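PDB 4YOD: thioredoxin-like protein from Bacteroides caccae ATCC 43185, which is of uncharacterised function but, carrying a thioredoxin-like domain behind a helical one, probably acts in thiol-disulfide redox chemistry. Local coordinates for residues A[128-131]-A[132-136]. Sequence-based numbering, arbitrary orientation.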
loop_
_atom_site.group_PDB
_atom_site.type_symbol
_atom_site.label_atom_id
_atom_site.label_comp_id
_atom_site.label_asym_id
_atom_site.label_seq_id
_atom_site.Cartn_x
_atom_site.Cartn_y
_atom_site.Cartn_z
ATOM N N PRO A 128 -9.457 22.382 -8.023
ATOM C CA PRO A 128 -9.698 23.829 -7.899
ATOM C C PRO A 128 -10.473 24.216 -6.610
ATOM O O PRO A 128 -10.631 25.405 -6.347
ATOM C CB PRO A 128 -10.508 24.145 -9.157
ATOM C CG PRO A 128 -11.227 22.894 -9.469
ATOM C CD PRO A 128 -10.408 21.750 -8.966
ATOM N N VAL A 129 -10.961 23.248 -5.810
ATOM C CA VAL A 129 -11.694 23.579 -4.575
ATOM C C VAL A 129 -10.770 23.609 -3.354
ATOM O O VAL A 129 -11.203 24.093 -2.310
ATOM C CB VAL A 129 -12.943 22.708 -4.285
ATOM C CG1 VAL A 129 -13.977 22.851 -5.394
ATOM C CG2 VAL A 129 -12.590 21.238 -4.016
ATOM N N LEU A 130 -9.521 23.108 -3.468
ATOM C CA LEU A 130 -8.605 23.123 -2.331
ATOM C C LEU A 130 -7.730 24.361 -2.326
ATOM O O LEU A 130 -7.194 24.746 -3.368
ATOM C CB LEU A 130 -7.699 21.870 -2.268
ATOM C CG LEU A 130 -8.331 20.497 -2.014
ATOM C CD1 LEU A 130 -7.243 19.401 -1.947
ATOM C CD2 LEU A 130 -9.196 20.471 -0.730
ATOM N N GLU A 131 -7.536 24.941 -1.125
ATOM C CA GLU A 131 -6.630 26.065 -0.869
ATOM C C GLU A 131 -5.207 25.528 -0.935
ATOM O O GLU A 131 -5.013 24.318 -0.772
ATOM C CB GLU A 131 -6.917 26.693 0.510
ATOM C CG GLU A 131 -8.295 27.330 0.659
ATOM C CD GLU A 131 -8.566 28.567 -0.180
ATOM O OE1 GLU A 131 -7.699 29.472 -0.221
ATOM O OE2 GLU A 131 -9.663 28.637 -0.781
ATOM N N GLU A 132 -4.217 26.384 -1.177
ATOM C CA GLU A 132 -2.831 25.927 -1.269
ATOM C C GLU A 132 -2.367 25.141 0.011
ATOM O O GLU A 132 -1.701 24.112 -0.138
ATOM C CB GLU A 132 -1.875 27.088 -1.605
ATOM C CG GLU A 132 -1.968 28.275 -0.672
ATOM C CD GLU A 132 -1.408 29.596 -1.166
ATOM O OE1 GLU A 132 -0.383 29.602 -1.888
ATOM O OE2 GLU A 132 -1.987 30.637 -0.785
ATOM N N ILE A 133 -2.789 25.558 1.228
ATOM C CA ILE A 133 -2.417 24.863 2.473
ATOM C C ILE A 133 -3.027 23.457 2.514
ATOM O O ILE A 133 -2.382 22.530 3.023
ATOM C CB ILE A 133 -2.769 25.673 3.764
ATOM C CG1 ILE A 133 -2.112 25.071 5.039
ATOM C CG2 ILE A 133 -4.280 25.851 3.967
ATOM C CD1 ILE A 133 -0.545 24.995 5.047
ATOM N N GLU A 134 -4.247 23.292 1.970
ATOM C CA GLU A 134 -4.928 21.994 1.948
ATOM C C GLU A 134 -4.277 21.038 0.947
ATOM O O GLU A 134 -4.483 19.837 1.058
ATOM C CB GLU A 134 -6.416 22.165 1.631
ATOM C CG GLU A 134 -7.166 22.995 2.655
ATOM C CD GLU A 134 -8.615 23.205 2.274
ATOM O OE1 GLU A 134 -8.868 23.823 1.213
ATOM O OE2 GLU A 134 -9.500 22.733 3.025
ATOM N N LYS A 135 -3.465 21.547 0.012
ATOM C CA LYS A 135 -2.779 20.680 -0.961
ATOM C C LYS A 135 -1.405 20.185 -0.446
ATOM O O LYS A 135 -0.855 19.251 -1.027
ATOM C CB LYS A 135 -2.609 21.387 -2.316
ATOM C CG LYS A 135 -3.914 21.539 -3.098
ATOM C CD LYS A 135 -3.635 22.098 -4.501
ATOM C CE LYS A 135 -4.899 22.381 -5.292
ATOM N NZ LYS A 135 -4.624 22.563 -6.764
ATOM N N VAL A 136 -0.873 20.773 0.649
ATOM C CA VAL A 136 0.431 20.389 1.226
ATOM C C VAL A 136 0.460 18.874 1.577
ATOM O O VAL A 136 1.372 18.177 1.133
ATOM C CB VAL A 136 0.834 21.276 2.442
ATOM C CG1 VAL A 136 2.059 20.706 3.168
ATOM C CG2 VAL A 136 1.109 22.715 1.997
#
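L130 covers one face of the E134 carboxylate, its CD2 lying 4.1 Å from E134 CD. From the other side the CB and CG of E131 approach only obliquely, beyond OE1, with E131 CB 3.5 Å from E134 OE1. At the edge, E134 OE1 turns its anti lone pair to the main-chain N of E131, making a nearly straight hydrogen bond (2.9 Å, 174° at the hydrogen). K90 pairs with the same oxygen in a salt bridge, so two donors grip it and probably help to hold the carboxylate's rotation. The carboxylates of E131 and E134, their planes 38° apart, do not touch, since the E131 chain, bent at chi2 (-67°), leads its charged end away.

This N-H-to-carboxylate bond, from a residue to the third one after it, is one half of a capping box, formed where the loop after helix 114-125 enters helix 132-146 of the helical region; E131 does not return it through its own carboxylate. Its carbonyl O instead receives weak, bent bonds from E134 N (3.0 Å) and K135 N (3.3 Å). Negative charge near the first turn would probably be favoured by the helix dipole.

K135 runs extended past L130, its CG 3.9 Å from L130 CB and its CE 3.8 Å from L130 O, placing the leucine and the lysine's methylenes where a hydrophobic staple would have two apolar side chains. Its ammonium group continues to the carbonyl O of A125, while L130 also packs on F93 of helix 90-105.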